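Local coordinates for protein putative agmatine deiminase (Streptococcus mutans, PDB 2EWO) that probably hydrolyses agmatine to N-carbamoylputrescine and ammonia, at residues A2-F15 and R142-K154. Sequence-based numbering, arbitrary orientation.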
loop_
_atom_site.group_PDB
_atom_site.type_symbol
_atom_site.label_atom_id
_atom_site.label_comp_id
_atom_site.label_asym_id
_atom_site.label_seq_id
_atom_site.Cartn_x
_atom_site.Cartn_y
_atom_site.Cartn_z
ATOM N N ALA A 2 20.190 -7.700 17.209
ATOM C CA ALA A 2 19.877 -6.346 16.661
ATOM C C ALA A 2 19.089 -5.538 17.690
ATOM O O ALA A 2 17.951 -5.139 17.439
ATOM C CB ALA A 2 19.086 -6.480 15.356
ATOM N N LYS A 3 19.709 -5.304 18.846
ATOM C CA LYS A 3 19.074 -4.555 19.920
ATOM C C LYS A 3 19.452 -3.075 19.946
ATOM O O LYS A 3 20.072 -2.564 19.012
ATOM C CB LYS A 3 19.375 -5.201 21.278
ATOM C CG LYS A 3 20.818 -5.123 21.745
ATOM C CD LYS A 3 20.983 -5.741 23.137
ATOM C CE LYS A 3 22.414 -5.568 23.672
ATOM N NZ LYS A 3 23.469 -6.284 22.867
ATOM N N ARG A 4 19.069 -2.390 21.022
ATOM C CA ARG A 4 19.330 -0.957 21.176
ATOM C C ARG A 4 19.959 -0.608 22.513
ATOM O O ARG A 4 19.312 -0.698 23.549
ATOM C CB ARG A 4 18.026 -0.152 21.037
ATOM C CG ARG A 4 17.422 -0.132 19.635
ATOM C CD ARG A 4 17.449 1.257 18.989
ATOM N NE ARG A 4 16.111 1.853 18.913
ATOM C CZ ARG A 4 15.706 2.700 17.966
ATOM N NH1 ARG A 4 16.536 3.069 16.991
ATOM N NH2 ARG A 4 14.463 3.168 17.987
ATOM N N ILE A 5 21.221 -0.207 22.487
ATOM C CA ILE A 5 21.889 0.198 23.715
ATOM C C ILE A 5 21.261 1.530 24.084
ATOM O O ILE A 5 21.124 2.410 23.232
ATOM C CB ILE A 5 23.385 0.395 23.497
ATOM C CG1 ILE A 5 23.965 1.234 24.636
ATOM C CG2 ILE A 5 23.614 1.010 22.131
ATOM C CD1 ILE A 5 23.872 0.559 25.999
ATOM N N LYS A 6 20.893 1.695 25.349
ATOM C CA LYS A 6 20.248 2.937 25.728
ATOM C C LYS A 6 20.714 3.679 26.963
ATOM O O LYS A 6 20.293 4.813 27.182
ATOM C CB LYS A 6 18.735 2.716 25.802
ATOM C CG LYS A 6 18.304 1.376 26.392
ATOM C CD LYS A 6 16.782 1.231 26.352
ATOM C CE LYS A 6 16.237 1.359 24.930
ATOM N NZ LYS A 6 14.750 1.248 24.858
ATOM N N ASN A 7 21.586 3.086 27.764
ATOM C CA ASN A 7 22.023 3.793 28.959
ATOM C C ASN A 7 23.419 4.385 28.921
ATOM O O ASN A 7 23.884 4.958 29.904
ATOM C CB ASN A 7 21.870 2.892 30.176
ATOM C CG ASN A 7 20.460 2.920 30.729
ATOM O OD1 ASN A 7 19.992 3.957 31.215
ATOM N ND2 ASN A 7 19.763 1.788 30.641
ATOM N N THR A 8 24.079 4.271 27.777
ATOM C CA THR A 8 25.424 4.790 27.641
ATOM C C THR A 8 25.624 5.337 26.240
ATOM O O THR A 8 24.829 5.070 25.340
ATOM C CB THR A 8 26.447 3.690 27.905
ATOM O OG1 THR A 8 26.177 2.581 27.040
ATOM C CG2 THR A 8 26.366 3.223 29.351
ATOM N N THR A 9 26.694 6.102 26.056
ATOM C CA THR A 9 26.985 6.696 24.760
ATOM C C THR A 9 28.237 6.096 24.135
ATOM O O THR A 9 29.141 5.637 24.841
ATOM C CB THR A 9 27.194 8.211 24.883
ATOM O OG1 THR A 9 27.178 8.803 23.579
ATOM C CG2 THR A 9 28.538 8.511 25.540
ATOM N N PRO A 10 28.313 6.107 22.793
ATOM C CA PRO A 10 29.465 5.557 22.072
ATOM C C PRO A 10 30.826 5.955 22.657
ATOM O O PRO A 10 31.767 5.161 22.642
ATOM C CB PRO A 10 29.258 6.091 20.658
ATOM C CG PRO A 10 27.783 6.076 20.529
ATOM C CD PRO A 10 27.330 6.661 21.847
ATOM N N LYS A 11 30.925 7.180 23.169
ATOM C CA LYS A 11 32.174 7.657 23.754
ATOM C C LYS A 11 32.568 6.767 24.925
ATOM O O LYS A 11 33.715 6.349 25.037
ATOM C CB LYS A 11 32.034 9.106 24.238
ATOM C CG LYS A 11 33.305 9.677 24.884
ATOM C CD LYS A 11 33.039 10.973 25.650
ATOM C CE LYS A 11 32.757 12.149 24.724
ATOM N NZ LYS A 11 33.979 12.607 24.010
ATOM N N GLN A 12 31.604 6.481 25.792
ATOM C CA GLN A 12 31.849 5.644 26.954
ATOM C C GLN A 12 32.022 4.199 26.538
ATOM O O GLN A 12 32.884 3.491 27.064
ATOM C CB GLN A 12 30.673 5.731 27.910
ATOM C CG GLN A 12 30.108 7.114 28.021
ATOM C CD GLN A 12 28.648 7.096 28.402
ATOM O OE1 GLN A 12 27.983 8.130 28.401
ATOM N NE2 GLN A 12 28.138 5.917 28.731
ATOM N N ASP A 13 31.190 3.766 25.593
ATOM C CA ASP A 13 31.219 2.387 25.095
ATOM C C ASP A 13 32.450 2.064 24.251
ATOM O O ASP A 13 32.681 0.906 23.902
ATOM C CB ASP A 13 29.948 2.099 24.286
ATOM C CG ASP A 13 28.710 2.013 25.157
ATOM O OD1 ASP A 13 28.575 2.844 26.077
ATOM O OD2 ASP A 13 27.870 1.121 24.910
ATOM N N GLY A 14 33.234 3.089 23.928
ATOM C CA GLY A 14 34.430 2.876 23.139
ATOM C C GLY A 14 34.179 2.639 21.662
ATOM O O GLY A 14 34.701 1.682 21.089
ATOM N N PHE A 15 33.360 3.487 21.046
ATOM C CA PHE A 15 33.084 3.375 19.616
ATOM C C PHE A 15 33.303 4.739 18.986
ATOM O O PHE A 15 33.287 5.755 19.680
ATOM C CB PHE A 15 31.653 2.900 19.351
ATOM C CG PHE A 15 31.424 1.449 19.667
ATOM C CD1 PHE A 15 31.488 0.988 20.982
ATOM C CD2 PHE A 15 31.123 0.542 18.654
ATOM C CE1 PHE A 15 31.253 -0.350 21.286
ATOM C CE2 PHE A 15 30.888 -0.800 18.946
ATOM C CZ PHE A 15 30.952 -1.246 20.267
ATOM N N ARG A 142 16.688 2.103 11.428
ATOM C CA ARG A 142 16.458 0.973 12.324
ATOM C C ARG A 142 16.379 -0.321 11.519
ATOM O O ARG A 142 16.988 -1.324 11.883
ATOM C CB ARG A 142 15.150 1.172 13.091
ATOM C CG ARG A 142 14.853 0.113 14.140
ATOM C CD ARG A 142 15.642 0.373 15.405
ATOM N NE ARG A 142 15.519 -0.691 16.399
ATOM C CZ ARG A 142 16.224 -1.821 16.393
ATOM N NH1 ARG A 142 17.112 -2.053 15.437
ATOM N NH2 ARG A 142 16.063 -2.713 17.362
ATOM N N LYS A 143 15.628 -0.285 10.421
ATOM C CA LYS A 143 15.457 -1.457 9.560
ATOM C C LYS A 143 16.777 -2.020 9.016
ATOM O O LYS A 143 17.002 -3.233 9.007
ATOM C CB LYS A 143 14.550 -1.129 8.368
ATOM C CG LYS A 143 13.046 -1.056 8.634
ATOM C CD LYS A 143 12.309 -0.785 7.306
ATOM C CE LYS A 143 10.825 -0.441 7.469
ATOM N NZ LYS A 143 10.186 -0.010 6.183
ATOM N N VAL A 144 17.643 -1.137 8.544
ATOM C CA VAL A 144 18.915 -1.575 8.004
ATOM C C VAL A 144 19.847 -2.115 9.107
ATOM O O VAL A 144 20.683 -2.975 8.849
ATOM C CB VAL A 144 19.576 -0.427 7.213
ATOM C CG1 VAL A 144 19.748 0.754 8.117
ATOM C CG2 VAL A 144 20.907 -0.873 6.635
ATOM N N CYS A 145 19.715 -1.627 10.333
ATOM C CA CYS A 145 20.552 -2.170 11.390
ATOM C C CYS A 145 20.027 -3.546 11.771
ATOM O O CYS A 145 20.736 -4.326 12.390
ATOM C CB CYS A 145 20.526 -1.309 12.651
ATOM S SG CYS A 145 21.507 0.183 12.607
ATOM N N GLU A 146 18.786 -3.853 11.417
ATOM C CA GLU A 146 18.217 -5.140 11.796
ATOM C C GLU A 146 18.705 -6.285 10.959
ATOM O O GLU A 146 19.011 -7.357 11.483
ATOM C CB GLU A 146 16.694 -5.103 11.711
ATOM C CG GLU A 146 15.993 -4.691 12.990
ATOM C CD GLU A 146 16.156 -5.704 14.129
ATOM O OE1 GLU A 146 15.867 -6.907 13.927
ATOM O OE2 GLU A 146 16.559 -5.286 15.240
ATOM N N ILE A 147 18.755 -6.060 9.654
ATOM C CA ILE A 147 19.179 -7.095 8.728
ATOM C C ILE A 147 20.679 -7.173 8.652
ATOM O O ILE A 147 21.218 -7.829 7.770
ATOM C CB ILE A 147 18.650 -6.844 7.308
ATOM C CG1 ILE A 147 19.508 -5.804 6.601
ATOM C CG2 ILE A 147 17.228 -6.331 7.376
ATOM C CD1 ILE A 147 19.095 -5.596 5.168
ATOM N N GLU A 148 21.358 -6.511 9.577
ATOM C CA GLU A 148 22.810 -6.532 9.564
ATOM C C GLU A 148 23.361 -7.032 10.891
ATOM O O GLU A 148 24.560 -7.285 11.015
ATOM C CB GLU A 148 23.348 -5.136 9.251
ATOM C CG GLU A 148 24.814 -5.099 8.827
ATOM C CD GLU A 148 25.096 -5.887 7.549
ATOM O OE1 GLU A 148 24.234 -5.890 6.639
ATOM O OE2 GLU A 148 26.194 -6.489 7.455
ATOM N N GLY A 149 22.477 -7.181 11.871
ATOM C CA GLY A 149 22.887 -7.662 13.175
ATOM C C GLY A 149 23.814 -6.696 13.875
ATOM O O GLY A 149 24.909 -7.068 14.294
ATOM N N VAL A 150 23.364 -5.457 14.013
ATOM C CA VAL A 150 24.159 -4.423 14.649
ATOM C C VAL A 150 23.298 -3.544 15.539
ATOM O O VAL A 150 22.328 -2.935 15.079
ATOM C CB VAL A 150 24.881 -3.555 13.574
ATOM C CG1 VAL A 150 23.985 -3.373 12.371
ATOM C CG2 VAL A 150 25.273 -2.202 14.147
ATOM N N ASP A 151 23.666 -3.485 16.817
ATOM C CA ASP A 151 22.943 -2.686 17.804
ATOM C C ASP A 151 22.993 -1.206 17.421
ATOM O O ASP A 151 23.699 -0.829 16.491
ATOM C CB ASP A 151 23.545 -2.914 19.197
ATOM C CG ASP A 151 23.480 -4.387 19.633
ATOM O OD1 ASP A 151 22.789 -5.181 18.958
ATOM O OD2 ASP A 151 24.115 -4.757 20.652
ATOM N N SER A 152 22.243 -0.363 18.117
ATOM C CA SER A 152 22.249 1.045 17.771
ATOM C C SER A 152 21.927 1.927 18.949
ATOM O O SER A 152 21.331 1.483 19.925
ATOM C CB SER A 152 21.240 1.316 16.660
ATOM O OG SER A 152 19.931 1.007 17.103
ATOM N N TYR A 153 22.342 3.186 18.839
ATOM C CA TYR A 153 22.107 4.193 19.858
ATOM C C TYR A 153 21.070 5.129 19.273
ATOM O O TYR A 153 21.189 5.516 18.110
ATOM C CB TYR A 153 23.375 5.001 20.139
ATOM C CG TYR A 153 24.542 4.203 20.671
ATOM C CD1 TYR A 153 25.371 3.469 19.815
ATOM C CD2 TYR A 153 24.799 4.155 22.035
ATOM C CE1 TYR A 153 26.424 2.697 20.310
ATOM C CE2 TYR A 153 25.839 3.393 22.539
ATOM C CZ TYR A 153 26.641 2.660 21.675
ATOM O OH TYR A 153 27.597 1.835 22.208
ATOM N N LYS A 154 20.062 5.494 20.064
ATOM C CA LYS A 154 19.009 6.410 19.605
ATOM C C LYS A 154 19.094 7.781 20.275
ATOM O O LYS A 154 18.878 7.920 21.483
ATOM C CB LYS A 154 17.622 5.816 19.861
ATOM C CG LYS A 154 16.477 6.665 19.326
ATOM C CD LYS A 154 16.547 6.775 17.810
ATOM C CE LYS A 154 15.363 7.558 17.240
ATOM N NZ LYS A 154 15.442 7.695 15.758
#
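The ring of Y153 is clamped between I5 and P10, a clear case of an aromatic residue taking aliphatic groups on both faces. I5 CG2 stands over one face, 3.3 Å from the centroid of the Y153 ring, and P10 CG over the other, 3.5 Å from that centroid; both make CH-pi contacts close to the ring normal. The backbone O of T8 lies at the ring edge, in its plane. With CG turned beside its own backbone N (chi1 -62°), Y153 carries its hydroxyl to D13, where Y153 OH gives a weak hydrogen bond of 2.8 Å to D13 OD2. The carboxylate stands steeply to the ring plane, and T8 OG1 donates to the syn lone pair of D13 OD1 (2.6 Å), holding the acid from its other oxygen. R114, on strand 113-119, forms a salt bridge with D13 and a hydrogen bond with the Y153 hydroxyl.

Toward the N-terminus the grip becomes polar. D151 receives K3 twice: K3 N hydrogen-bonds D151 OD1 at 3.1 Å, coming from above the carboxylate plane, while K3 NZ forms a salt bridge with D151 OD2 at 2.8 Å. Next to it, R142 NH2 donates almost straight (171°) to A2 O at 3.1 Å, in the guanidinium plane. R4 crosses R142 obliquely, with R142 CD over one face of its guanidinium, toward the rim, and K154 CB over the centre of the opposite face; the neighbouring positive charges are probably eased by D117, which forms a salt bridge with R4.

Between these side-chain clusters run two weak backbone bonds, S152 N to K3 O and I5 N to S152 O. Loosely paired in parallel with 152-155, 4-5 is the outermost strand, within the subunit, of a small mixed beta-sheet in which 152-155 pairs with 113-119.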